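Local structure of inositol monophosphatase (Zymomonas mobilis, 4N81) at residues S4-D9 with V128-L133; A99-L104 with I118-H123; L154-S159 with G196-V201; L206-F211 with L233-V238. The protein probably hydrolyses phosphate monoesters such as inositol monophosphates, as a magnesium-dependent member of the inositol monophosphatase superfamily. All coordinates share one frame; numbering follows the deposited sequence.

Interaction 1 of 4, residues S4-D9 with V128-L133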
loop_
_atom_site.group_PDB
_atom_site.type_symbol
_atom_site.label_atom_id
_atom_site.label_comp_id
_atom_site.label_asym_id
_atom_site.label_seq_id
_atom_site.Cartn_x
_atom_site.Cartn_y
_atom_site.Cartn_z
ATOM N N SER A 4 -7.786 -29.791 13.366
ATOM C CA SER A 4 -8.868 -29.553 12.406
ATOM C C SER A 4 -9.370 -30.807 11.712
ATOM O O SER A 4 -8.616 -31.740 11.478
ATOM C CB SER A 4 -8.365 -28.612 11.314
ATOM O OG SER A 4 -9.388 -28.340 10.390
ATOM N N ALA A 5 -10.631 -30.803 11.305
ATOM C CA ALA A 5 -11.103 -31.841 10.406
ATOM C C ALA A 5 -10.420 -31.701 9.041
ATOM O O ALA A 5 -10.440 -32.642 8.232
ATOM C CB ALA A 5 -12.614 -31.775 10.253
ATOM N N TYR A 6 -9.871 -30.510 8.774
ATOM C CA TYR A 6 -9.148 -30.213 7.526
ATOM C C TYR A 6 -7.615 -30.255 7.628
ATOM O O TYR A 6 -6.906 -29.675 6.788
ATOM C CB TYR A 6 -9.567 -28.820 6.984
ATOM C CG TYR A 6 -11.016 -28.798 6.626
ATOM C CD1 TYR A 6 -11.968 -28.392 7.549
ATOM C CD2 TYR A 6 -11.437 -29.217 5.379
ATOM C CE1 TYR A 6 -13.314 -28.385 7.244
ATOM C CE2 TYR A 6 -12.777 -29.218 5.053
ATOM C CZ TYR A 6 -13.723 -28.796 5.994
ATOM O OH TYR A 6 -15.079 -28.820 5.678
ATOM N N GLU A 7 -7.079 -30.907 8.654
ATOM C CA GLU A 7 -5.639 -30.786 8.915
ATOM C C GLU A 7 -4.779 -31.124 7.680
ATOM O O GLU A 7 -3.812 -30.408 7.358
ATOM C CB GLU A 7 -5.274 -31.762 10.052
ATOM C CG GLU A 7 -3.807 -31.845 10.419
ATOM C CD GLU A 7 -3.533 -32.975 11.443
ATOM O OE1 GLU A 7 -4.457 -33.303 12.231
ATOM O OE2 GLU A 7 -2.401 -33.535 11.451
ATOM N N ASP A 8 -5.152 -32.189 6.962
ATOM C CA ASP A 8 -4.348 -32.615 5.805
ATOM C C ASP A 8 -4.393 -31.588 4.675
ATOM O O ASP A 8 -3.362 -31.273 4.030
ATOM C CB ASP A 8 -4.862 -33.944 5.259
ATOM C CG ASP A 8 -4.382 -35.135 6.075
ATOM O OD1 ASP A 8 -3.343 -34.999 6.768
ATOM O OD2 ASP A 8 -5.043 -36.198 6.012
ATOM N N ASP A 9 -5.598 -31.044 4.463
ATOM C CA ASP A 9 -5.789 -30.005 3.459
ATOM C C ASP A 9 -5.071 -28.717 3.835
ATOM O O ASP A 9 -4.586 -27.980 2.950
ATOM C CB ASP A 9 -7.283 -29.719 3.229
ATOM C CG ASP A 9 -8.017 -30.912 2.597
ATOM O OD1 ASP A 9 -9.213 -31.126 2.911
ATOM O OD2 ASP A 9 -7.406 -31.603 1.748
ATOM N N VAL A 128 -3.923 -17.774 7.786
ATOM C CA VAL A 128 -4.565 -19.061 7.515
ATOM C C VAL A 128 -5.896 -19.092 8.256
ATOM O O VAL A 128 -5.923 -18.920 9.487
ATOM C CB VAL A 128 -3.724 -20.231 8.053
ATOM C CG1 VAL A 128 -4.389 -21.578 7.668
ATOM C CG2 VAL A 128 -2.294 -20.128 7.497
ATOM N N GLY A 129 -6.991 -19.339 7.523
ATOM C CA GLY A 129 -8.309 -19.475 8.139
ATOM C C GLY A 129 -8.945 -20.807 7.786
ATOM O O GLY A 129 -8.709 -21.348 6.684
ATOM N N VAL A 130 -9.738 -21.369 8.702
ATOM C CA VAL A 130 -10.338 -22.683 8.459
ATOM C C VAL A 130 -11.634 -22.704 9.260
ATOM O O VAL A 130 -11.717 -22.094 10.353
ATOM C CB VAL A 130 -9.470 -23.856 9.030
ATOM C CG1 VAL A 130 -10.034 -25.203 8.610
ATOM C CG2 VAL A 130 -8.019 -23.736 8.628
ATOM N N LYS A 131 -12.597 -23.467 8.769
ATOM C CA LYS A 131 -13.959 -23.424 9.266
ATOM C C LYS A 131 -13.990 -23.763 10.766
ATOM O O LYS A 131 -14.810 -23.237 11.507
ATOM C CB LYS A 131 -14.752 -24.488 8.476
ATOM C CG LYS A 131 -16.091 -24.894 9.032
ATOM C CD LYS A 131 -16.719 -25.971 8.127
ATOM C CE LYS A 131 -18.113 -26.369 8.586
ATOM N NZ LYS A 131 -18.818 -27.123 7.496
ATOM N N ASP A 132 -13.084 -24.617 11.222
ATOM C CA ASP A 132 -13.203 -25.105 12.602
ATOM C C ASP A 132 -12.067 -24.663 13.556
ATOM O O ASP A 132 -11.859 -25.264 14.599
ATOM C CB ASP A 132 -13.457 -26.635 12.667
ATOM C CG ASP A 132 -12.394 -27.465 11.934
ATOM O OD1 ASP A 132 -11.395 -26.905 11.433
ATOM O OD2 ASP A 132 -12.554 -28.701 11.878
ATOM N N LEU A 133 -11.292 -23.659 13.165
ATOM C CA LEU A 133 -10.216 -23.167 14.010
ATOM C C LEU A 133 -10.165 -21.643 13.973
ATOM O O LEU A 133 -10.635 -21.024 13.016
ATOM C CB LEU A 133 -8.856 -23.679 13.530
ATOM C CG LEU A 133 -8.348 -25.017 14.064
ATOM C CD1 LEU A 133 -8.809 -25.332 15.493
ATOM C CD2 LEU A 133 -8.867 -26.000 13.142
#

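Interaction 2 of 4, residues A99-L104 with I118-H123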
loop_
_atom_site.group_PDB
_atom_site.type_symbol
_atom_site.label_atom_id
_atom_site.label_comp_id
_atom_site.label_asym_id
_atom_site.label_seq_id
_atom_site.Cartn_x
_atom_site.Cartn_y
_atom_site.Cartn_z
ATOM N N ALA A 99 4.402 -4.513 -2.393
ATOM C CA ALA A 99 4.289 -5.844 -1.761
ATOM C C ALA A 99 2.987 -5.946 -0.958
ATOM O O ALA A 99 2.961 -6.496 0.160
ATOM C CB ALA A 99 5.495 -6.092 -0.851
ATOM N N SER A 100 1.912 -5.395 -1.495
ATOM C CA SER A 100 0.586 -5.661 -0.905
ATOM C C SER A 100 -0.132 -6.832 -1.573
ATOM O O SER A 100 -1.223 -7.197 -1.140
ATOM C CB SER A 100 -0.300 -4.414 -1.048
ATOM O OG SER A 100 -0.382 -4.064 -2.447
ATOM N N PHE A 101 0.407 -7.357 -2.678
ATOM C CA PHE A 101 -0.255 -8.456 -3.366
ATOM C C PHE A 101 -0.149 -9.725 -2.539
ATOM O O PHE A 101 0.717 -9.809 -1.678
ATOM C CB PHE A 101 0.341 -8.711 -4.768
ATOM C CG PHE A 101 1.709 -9.296 -4.726
ATOM C CD1 PHE A 101 1.896 -10.676 -4.764
ATOM C CD2 PHE A 101 2.821 -8.477 -4.642
ATOM C CE1 PHE A 101 3.175 -11.213 -4.718
ATOM C CE2 PHE A 101 4.092 -9.009 -4.554
ATOM C CZ PHE A 101 4.269 -10.395 -4.608
ATOM N N GLY A 102 -1.032 -10.707 -2.783
ATOM C CA GLY A 102 -0.888 -11.999 -2.087
ATOM C C GLY A 102 -1.326 -13.178 -2.944
ATOM O O GLY A 102 -2.157 -13.045 -3.857
ATOM N N THR A 103 -0.775 -14.351 -2.648
ATOM C CA THR A 103 -1.295 -15.572 -3.244
ATOM C C THR A 103 -2.507 -15.950 -2.399
ATOM O O THR A 103 -2.424 -16.006 -1.167
ATOM C CB THR A 103 -0.239 -16.669 -3.141
ATOM O OG1 THR A 103 0.895 -16.301 -3.946
ATOM C CG2 THR A 103 -0.817 -18.051 -3.621
ATOM N N LEU A 104 -3.623 -16.266 -3.046
ATOM C CA LEU A 104 -4.801 -16.756 -2.322
ATOM C C LEU A 104 -5.018 -18.209 -2.679
ATOM O O LEU A 104 -5.051 -18.545 -3.876
ATOM C CB LEU A 104 -6.042 -15.964 -2.754
ATOM C CG LEU A 104 -5.959 -14.441 -2.619
ATOM C CD1 LEU A 104 -7.300 -13.758 -2.970
ATOM C CD2 LEU A 104 -5.596 -14.120 -1.154
ATOM N N ILE A 118 -3.933 -16.450 2.768
ATOM C CA ILE A 118 -3.335 -15.307 2.063
ATOM C C ILE A 118 -1.847 -15.382 2.342
ATOM O O ILE A 118 -1.442 -15.398 3.509
ATOM C CB ILE A 118 -3.792 -13.923 2.626
ATOM C CG1 ILE A 118 -5.328 -13.701 2.447
ATOM C CG2 ILE A 118 -3.024 -12.796 1.916
ATOM C CD1 ILE A 118 -5.904 -12.612 3.477
ATOM N N ASN A 119 -1.021 -15.370 1.300
ATOM C CA ASN A 119 0.411 -15.364 1.542
ATOM C C ASN A 119 1.089 -14.236 0.812
ATOM O O ASN A 119 0.987 -14.159 -0.414
ATOM C CB ASN A 119 1.053 -16.678 1.084
ATOM C CG ASN A 119 2.534 -16.767 1.503
ATOM O OD1 ASN A 119 2.834 -16.775 2.683
ATOM N ND2 ASN A 119 3.451 -16.802 0.526
ATOM N N GLN A 120 1.834 -13.413 1.549
ATOM C CA GLN A 120 2.594 -12.324 0.923
ATOM C C GLN A 120 3.996 -12.873 0.870
ATOM O O GLN A 120 4.669 -12.988 1.906
ATOM C CB GLN A 120 2.536 -11.086 1.872
ATOM C CG GLN A 120 2.581 -9.744 1.066
ATOM C CD GLN A 120 3.759 -9.716 0.095
ATOM O OE1 GLN A 120 4.906 -9.924 0.493
ATOM N NE2 GLN A 120 3.482 -9.480 -1.169
ATOM N N PRO A 121 4.472 -13.215 -0.356
ATOM C CA PRO A 121 5.732 -13.966 -0.434
ATOM C C PRO A 121 6.968 -13.095 -0.325
ATOM O O PRO A 121 8.064 -13.653 -0.192
ATOM C CB PRO A 121 5.661 -14.636 -1.805
ATOM C CG PRO A 121 4.756 -13.674 -2.644
ATOM C CD PRO A 121 3.724 -13.210 -1.633
ATOM N N ILE A 122 6.820 -11.760 -0.401
ATOM C CA ILE A 122 8.017 -10.914 -0.308
ATOM C C ILE A 122 8.357 -10.702 1.165
ATOM O O ILE A 122 9.496 -10.911 1.594
ATOM C CB ILE A 122 7.784 -9.530 -1.013
ATOM C CG1 ILE A 122 7.267 -9.763 -2.450
ATOM C CG2 ILE A 122 9.100 -8.669 -1.009
ATOM C CD1 ILE A 122 8.130 -10.743 -3.301
ATOM N N HIS A 123 7.364 -10.309 1.948
ATOM C CA HIS A 123 7.595 -10.109 3.402
ATOM C C HIS A 123 7.300 -11.271 4.305
ATOM O O HIS A 123 7.491 -11.186 5.521
ATOM C CB HIS A 123 6.996 -8.782 3.848
ATOM C CG HIS A 123 7.708 -7.637 3.184
ATOM N ND1 HIS A 123 7.054 -6.636 2.497
ATOM C CD2 HIS A 123 9.041 -7.415 3.018
ATOM C CE1 HIS A 123 7.955 -5.815 1.977
ATOM N NE2 HIS A 123 9.165 -6.276 2.257
HETATM O O HOH W 1 3.970 -6.555 2.757
HETATM O O HOH W 2 2.820 -17.319 -2.257
#

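Interaction 3 of 4, residues L154-S159 with G196-V201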
loop_
_atom_site.group_PDB
_atom_site.type_symbol
_atom_site.label_atom_id
_atom_site.label_comp_id
_atom_site.label_asym_id
_atom_site.label_seq_id
_atom_site.Cartn_x
_atom_site.Cartn_y
_atom_site.Cartn_z
ATOM N N LEU A 154 -12.208 2.783 10.447
ATOM C CA LEU A 154 -11.330 2.893 9.288
ATOM C C LEU A 154 -11.834 1.962 8.193
ATOM O O LEU A 154 -12.009 0.781 8.430
ATOM C CB LEU A 154 -9.921 2.467 9.670
ATOM C CG LEU A 154 -8.857 2.494 8.596
ATOM C CD1 LEU A 154 -8.857 3.839 7.929
ATOM C CD2 LEU A 154 -7.501 2.346 9.332
ATOM N N LEU A 155 -12.088 2.540 7.007
ATOM C CA LEU A 155 -12.678 1.837 5.873
ATOM C C LEU A 155 -11.543 1.683 4.846
ATOM O O LEU A 155 -10.735 2.578 4.717
ATOM C CB LEU A 155 -13.745 2.743 5.232
ATOM C CG LEU A 155 -14.389 2.347 3.877
ATOM C CD1 LEU A 155 -15.159 1.006 3.996
ATOM C CD2 LEU A 155 -15.350 3.511 3.451
ATOM N N ALA A 156 -11.514 0.597 4.096
ATOM C CA ALA A 156 -10.518 0.482 3.033
ATOM C C ALA A 156 -11.220 -0.009 1.798
ATOM O O ALA A 156 -12.248 -0.731 1.870
ATOM C CB ALA A 156 -9.418 -0.583 3.428
ATOM N N THR A 157 -10.647 0.347 0.657
ATOM C CA THR A 157 -11.099 -0.276 -0.608
ATOM C C THR A 157 -9.939 -0.154 -1.614
ATOM O O THR A 157 -9.073 0.717 -1.441
ATOM C CB THR A 157 -12.330 0.404 -1.221
ATOM O OG1 THR A 157 -12.925 -0.487 -2.211
ATOM C CG2 THR A 157 -11.976 1.779 -1.908
ATOM N N THR A 158 -9.895 -1.032 -2.611
ATOM C CA THR A 158 -8.718 -0.983 -3.493
ATOM C C THR A 158 -8.747 0.297 -4.332
ATOM O O THR A 158 -7.725 0.995 -4.441
ATOM C CB THR A 158 -8.652 -2.235 -4.414
ATOM O OG1 THR A 158 -8.436 -3.386 -3.572
ATOM C CG2 THR A 158 -7.471 -2.089 -5.391
ATOM N N SER A 159 -9.916 0.605 -4.906
ATOM C CA SER A 159 -10.063 1.852 -5.684
ATOM C C SER A 159 -11.525 2.265 -5.854
ATOM O O SER A 159 -12.345 1.430 -6.175
ATOM C CB SER A 159 -9.417 1.686 -7.095
ATOM O OG SER A 159 -9.686 2.862 -7.893
ATOM N N GLY A 196 -7.004 -6.807 13.048
ATOM C CA GLY A 196 -7.489 -5.736 13.926
ATOM C C GLY A 196 -6.992 -4.314 13.640
ATOM O O GLY A 196 -6.947 -3.459 14.544
ATOM N N HIS A 197 -6.526 -4.064 12.411
ATOM C CA HIS A 197 -6.037 -2.705 12.052
ATOM C C HIS A 197 -6.928 -1.977 11.062
ATOM O O HIS A 197 -6.631 -0.843 10.682
ATOM C CB HIS A 197 -4.627 -2.827 11.428
ATOM C CG HIS A 197 -3.663 -3.568 12.296
ATOM N ND1 HIS A 197 -3.379 -3.173 13.589
ATOM C CD2 HIS A 197 -2.908 -4.662 12.057
ATOM C CE1 HIS A 197 -2.504 -4.014 14.119
ATOM N NE2 HIS A 197 -2.192 -4.922 13.203
ATOM N N CYS A 198 -8.064 -2.598 10.677
ATOM C CA CYS A 198 -8.958 -1.969 9.715
ATOM C C CYS A 198 -10.377 -2.358 10.195
ATOM O O CYS A 198 -10.499 -3.452 10.738
ATOM C CB CYS A 198 -8.695 -2.647 8.291
ATOM S SG CYS A 198 -9.600 -1.861 7.090
ATOM N N ASP A 199 -11.433 -1.542 9.999
ATOM C CA ASP A 199 -12.760 -1.971 10.513
ATOM C C ASP A 199 -13.728 -2.423 9.454
ATOM O O ASP A 199 -14.602 -3.242 9.740
ATOM C CB ASP A 199 -13.421 -0.818 11.293
ATOM C CG ASP A 199 -12.529 -0.352 12.461
ATOM O OD1 ASP A 199 -11.951 0.747 12.400
ATOM O OD2 ASP A 199 -12.313 -1.178 13.379
ATOM N N LEU A 200 -13.615 -1.848 8.254
ATOM C CA LEU A 200 -14.532 -2.205 7.154
ATOM C C LEU A 200 -13.740 -2.284 5.857
ATOM O O LEU A 200 -12.830 -1.485 5.636
ATOM C CB LEU A 200 -15.592 -1.071 6.987
ATOM C CG LEU A 200 -16.604 -1.003 8.143
ATOM C CD1 LEU A 200 -17.419 0.338 8.093
ATOM C CD2 LEU A 200 -17.592 -2.164 8.107
ATOM N N VAL A 201 -14.092 -3.242 5.000
ATOM C CA VAL A 201 -13.640 -3.192 3.632
ATOM C C VAL A 201 -14.902 -3.366 2.778
ATOM O O VAL A 201 -15.700 -4.248 3.048
ATOM C CB VAL A 201 -12.700 -4.375 3.335
ATOM C CG1 VAL A 201 -12.196 -4.278 1.857
ATOM C CG2 VAL A 201 -11.501 -4.392 4.292
#

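Interaction 4 of 4, residues L206-F211 with L233-V238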
loop_
_atom_site.group_PDB
_atom_site.type_symbol
_atom_site.label_atom_id
_atom_site.label_comp_id
_atom_site.label_asym_id
_atom_site.label_seq_id
_atom_site.Cartn_x
_atom_site.Cartn_y
_atom_site.Cartn_z
ATOM N N LEU A 206 -15.400 -8.101 -7.669
ATOM C CA LEU A 206 -14.445 -9.215 -7.452
ATOM C C LEU A 206 -14.904 -10.530 -8.126
ATOM O O LEU A 206 -16.129 -10.760 -8.304
ATOM C CB LEU A 206 -14.290 -9.495 -5.937
ATOM C CG LEU A 206 -13.322 -8.569 -5.182
ATOM C CD1 LEU A 206 -13.601 -7.144 -5.323
ATOM C CD2 LEU A 206 -13.358 -8.960 -3.702
ATOM N N LYS A 207 -13.929 -11.361 -8.523
ATOM C CA LYS A 207 -14.168 -12.729 -9.005
ATOM C C LYS A 207 -14.069 -13.665 -7.812
ATOM O O LYS A 207 -13.494 -13.271 -6.829
ATOM C CB LYS A 207 -13.096 -13.101 -10.047
ATOM C CG LYS A 207 -13.061 -12.094 -11.197
ATOM C CD LYS A 207 -14.376 -12.102 -11.947
ATOM C CE LYS A 207 -14.405 -11.044 -13.107
ATOM N NZ LYS A 207 -14.875 -9.670 -12.682
ATOM N N PHE A 208 -14.566 -14.904 -7.914
ATOM C CA PHE A 208 -14.520 -15.816 -6.764
ATOM C C PHE A 208 -13.058 -16.085 -6.326
ATOM O O PHE A 208 -12.768 -16.244 -5.123
ATOM C CB PHE A 208 -15.236 -17.150 -7.103
ATOM C CG PHE A 208 -15.448 -18.073 -5.901
ATOM C CD1 PHE A 208 -15.902 -17.580 -4.686
ATOM C CD2 PHE A 208 -15.247 -19.441 -6.019
ATOM C CE1 PHE A 208 -16.116 -18.435 -3.575
ATOM C CE2 PHE A 208 -15.489 -20.329 -4.930
ATOM C CZ PHE A 208 -15.916 -19.821 -3.704
ATOM N N TYR A 209 -12.133 -16.063 -7.285
ATOM C CA TYR A 209 -10.708 -16.251 -7.004
ATOM C C TYR A 209 -10.235 -15.168 -6.043
ATOM O O TYR A 209 -9.259 -15.374 -5.316
ATOM C CB TYR A 209 -9.845 -15.992 -8.288
ATOM C CG TYR A 209 -10.221 -16.786 -9.483
ATOM C CD1 TYR A 209 -9.702 -18.084 -9.668
ATOM C CD2 TYR A 209 -11.072 -16.270 -10.437
ATOM C CE1 TYR A 209 -10.026 -18.849 -10.780
ATOM C CE2 TYR A 209 -11.419 -17.023 -11.552
ATOM C CZ TYR A 209 -10.894 -18.316 -11.730
ATOM O OH TYR A 209 -11.238 -19.053 -12.865
ATOM N N ASP A 210 -10.858 -14.008 -6.103
ATOM C CA ASP A 210 -10.394 -12.896 -5.272
ATOM C C ASP A 210 -10.920 -12.903 -3.825
ATOM O O ASP A 210 -10.335 -12.209 -3.010
ATOM C CB ASP A 210 -10.830 -11.548 -5.864
ATOM C CG ASP A 210 -10.373 -11.343 -7.336
ATOM O OD1 ASP A 210 -9.253 -11.772 -7.691
ATOM O OD2 ASP A 210 -11.171 -10.749 -8.105
ATOM N N PHE A 211 -11.991 -13.647 -3.503
ATOM C CA PHE A 211 -12.551 -13.587 -2.135
ATOM C C PHE A 211 -12.760 -14.914 -1.415
ATOM O O PHE A 211 -12.949 -14.954 -0.157
ATOM C CB PHE A 211 -13.844 -12.709 -2.058
ATOM C CG PHE A 211 -14.990 -13.218 -2.899
ATOM C CD1 PHE A 211 -15.855 -14.195 -2.411
ATOM C CD2 PHE A 211 -15.212 -12.714 -4.172
ATOM C CE1 PHE A 211 -16.950 -14.648 -3.172
ATOM C CE2 PHE A 211 -16.278 -13.163 -4.941
ATOM C CZ PHE A 211 -17.159 -14.129 -4.446
ATOM N N LEU A 233 -21.263 -15.340 1.081
ATOM C CA LEU A 233 -20.560 -15.311 -0.179
ATOM C C LEU A 233 -20.331 -16.759 -0.556
ATOM O O LEU A 233 -20.055 -17.616 0.304
ATOM C CB LEU A 233 -19.227 -14.593 0.002
ATOM C CG LEU A 233 -19.379 -13.103 0.315
ATOM C CD1 LEU A 233 -18.074 -12.443 0.801
ATOM C CD2 LEU A 233 -19.898 -12.406 -0.993
ATOM N N ASN A 234 -20.475 -17.048 -1.834
ATOM C CA ASN A 234 -20.281 -18.399 -2.331
ATOM C C ASN A 234 -19.737 -18.364 -3.734
ATOM O O ASN A 234 -19.483 -17.282 -4.293
ATOM C CB ASN A 234 -21.525 -19.290 -2.160
ATOM C CG ASN A 234 -22.695 -18.895 -3.051
ATOM O OD1 ASN A 234 -22.530 -18.234 -4.078
ATOM N ND2 ASN A 234 -23.905 -19.354 -2.660
ATOM N N LYS A 235 -19.568 -19.546 -4.321
ATOM C CA LYS A 235 -18.861 -19.692 -5.577
ATOM C C LYS A 235 -19.534 -18.881 -6.660
ATOM O O LYS A 235 -18.921 -18.476 -7.656
ATOM C CB LYS A 235 -18.892 -21.180 -5.988
ATOM C CG LYS A 235 -18.403 -21.416 -7.410
ATOM C CD LYS A 235 -18.616 -22.865 -7.935
ATOM C CE LYS A 235 -18.689 -22.849 -9.483
ATOM N NZ LYS A 235 -18.558 -24.169 -10.133
ATOM N N ASN A 236 -20.804 -18.640 -6.464
ATOM C CA ASN A 236 -21.570 -17.902 -7.438
ATOM C C ASN A 236 -21.893 -16.417 -7.210
ATOM O O ASN A 236 -22.574 -15.808 -8.046
ATOM C CB ASN A 236 -22.806 -18.693 -7.743
ATOM C CG ASN A 236 -22.733 -19.232 -9.108
ATOM O OD1 ASN A 236 -21.857 -20.116 -9.433
ATOM N ND2 ASN A 236 -23.538 -18.615 -9.994
ATOM N N SER A 237 -21.379 -15.857 -6.112
ATOM C CA SER A 237 -21.557 -14.455 -5.779
ATOM C C SER A 237 -20.948 -13.541 -6.877
ATOM O O SER A 237 -19.865 -13.821 -7.448
ATOM C CB SER A 237 -20.901 -14.164 -4.443
ATOM O OG SER A 237 -21.563 -14.943 -3.427
ATOM N N VAL A 238 -21.649 -12.449 -7.164
ATOM C CA VAL A 238 -21.224 -11.527 -8.219
ATOM C C VAL A 238 -20.047 -10.661 -7.829
ATOM O O VAL A 238 -19.448 -10.022 -8.691
ATOM C CB VAL A 238 -22.387 -10.623 -8.712
ATOM C CG1 VAL A 238 -23.546 -11.519 -9.193
ATOM C CG2 VAL A 238 -22.813 -9.694 -7.590
HETATM O O HOH W 3 -17.735 -12.898 -8.955
HETATM O O HOH W 4 -17.363 -9.707 -10.952
#

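Interaction 1 of 4, residues S4-D9 with V128-L133
Y6, S4 and D132 carry most of this surface contact, in which the turn leading into helix 7-24 meets the turn that follows strand 125-130. The D132 carboxylate reaches across with both oxygens, each using its syn lone pair: OD1 takes the hydroxyl of S4 (OG to OD1 2.7 Å), while OD2 accepts the backbone N of A5 at 2.9 Å in a nearly straight bond (170°). S4 OG, anti to its own backbone N (chi1 -179°), also accepts from the backbone N of Y6 at 2.7 Å, which makes an ST turn. Y6 stands at the N-cap position. Its CD1 packs against V130 CG1 at 3.9 Å, and D132 OD1 lies by the ring edge, with ring and carboxylate planes 69° apart. The phenol oxygen is hydrogen-bonded elsewhere, to E109. Were the carboxylate of D132 lost, as with an alanine here, the S4 hydroxyl and the A5 amide would probably be left without their shared acceptor, and the N-terminal turn freer to shift. One carboxylate thus grips a hydroxyl and an amide together, and because that hydroxyl is itself an acceptor, the polar chain runs from D132 through S4 to the backbone entering the helix.

Interaction 2 of 4, residues A99-L104 with I118-H123
The ring of F101 is overlapped by the side-chain amide of Q120, whose NE2 sits 3.4 Å above the ring plane, over its centre, with the amide turned almost upright on the ring (83° between planes). The same nitrogen donates to the backbone O of F101 at 2.8 Å, so the amide nitrogen is tied to a carbonyl while it lies over the phenyl face. A bend at chi2 (-52°) turns the Q120 chain back to reach this place. The other end of the amide is fixed too: Q120 OE1 accepts from the backbone N of I122 and, nearly along the C=O axis, from that of H123 at 2.9 Å. Around the ring, P121 CG approaches F101 CE1 at 3.6 Å and I122 CG1 comes up to CZ, while F94 meets it edge-to-face. A99 CB packs beside the imidazole of H123, and a water joins A99 O to H123 ND1; the H123 ring stacks on H123 of the second subunit.

Further along, T103 and N119 form an antiparallel hydrogen-bonded pair, T103 N to N119 O and N119 N to T103 O both measuring 2.9 Å. A second water links T103 OG1 to N119 ND2, though these side chains also bond to P87 O and R126. L104 and I118 lie side by side in the adjoining non-hydrogen-bonded pair, L104 CD2 to I118 CG1 3.6 Å. This is the open end of the beta hairpin 102-109/112-120 in the larger sheet, with L104 and F101 beside D89 and I88 of the predicted magnesium site.

Interaction 3 of 4, residues L154-S159 with G196-V201
Strands 154-157 and 200-203 run parallel, with L155 paired to L200 and A156 to V201, and A156 N donating to L200 O at 2.9 Å. At the start of the pairing, L154 O is a shared acceptor for two amides, those of D199 at 2.9 Å and L200 at 3.1 Å.

The D199 side chain doubles this grip. With CG anti to its carbonyl carbon (chi1 -58°), the carboxylate comes alongside L154, and OD1 uses its anti lone pair to accept L154 N at 2.8 Å in an almost straight bond (174°). OD2 forms a salt bridge with R145. The L154 amide would probably lose its acceptor, and R145 this carboxylate, if an alanine replaced D199, so that this buried edge of the pairing would be less firmly held.

Apolar packing divides between the two faces of the sheet. On one, L155 CD1 leans on L200 CB at 3.7 Å. On the other, A156 CB meets C198 SG at 3.9 Å, on the side where helix 187-194 packs against A156, C198 and V201. L154 CD2 reaches the carbonyl O of H197 at 3.6 Å, and L154 also packs on G96 of the second subunit. The chain between the two strands runs through helix 165-175, strand 180-183 and helix 187-194, and both strands belong to the smaller mixed sheet. A backbone amide and carbonyl of one residue, L154, are therefore both satisfied by D199, a buried acid whose charge is probably balanced by R145.

Interaction 4 of 4, residues L206-F211 with L233-V238
F208 and F211 project from the short, weakly bonded helix 208-211 against a type I beta turn, N234 to S237, in the loop between strands 224-226 and 241-244. The helix also carries D210, a predicted ligand of the catalytic magnesium.

Aromatic contacts dominate. K235 CA stands over the centre of one face of the F208 ring, 3.4 Å from the centroid and only 7° off the normal, a clear CH-pi contact; K235 CB comes within 3.7 Å of F208 CE2. F208 points there with CG anti to its backbone N (chi1 -170°), while the edge of its ring meets F211 CE1. F211 packs against the residue before the turn and the end of the turn itself: CE1 lies 3.9 Å from L233 CB, CZ touches S237 CB, and N234 O lies near the ring plane at its edge. F68 adds an edge-to-face partner to F208, and M225 of strand 224-226 packs on F211 and L233.

Hydrogen bonds shape each segment separately. The turn is closed by S237 N to N234 O, and stiffened by N234 N donating to S237 OG and by N236 N donating to N234 OD1, an Asx turn. On the helical side, K207 N donates to D210 OD2, met from above the carboxylate plane; D210 OD1 lies close to the acids D86 and D89, consistent with the predicted magnesium site.

Water supplies the polar link between the segments. One molecule lies between L206 O and S237 O, and another accepts from K207 NZ at 3.0 Å and lies 3.1 Å from V238 O.

Overall arrangement
Interactions 1 and 2 both reach the larger mixed sheet, through its neighbouring strands 125-130 and 112-120, with centres about 20 Å apart; along the chain, interaction 2 is nested inside the loop closed by interaction 1. Interaction 3 follows within the smaller mixed sheet, its centre about 17 Å from that of interaction 2, and strand 200-203 leads on to helix 208-211 of interaction 4, which joins that helix to a loop. Interactions 2 and 4 touch, L104 CD1 packing 3.4 Å from D210 O. The hairpin of one sheet thus meets helix 208-211, which follows a strand of the other, beside the predicted magnesium site, while interaction 1 lies away from it.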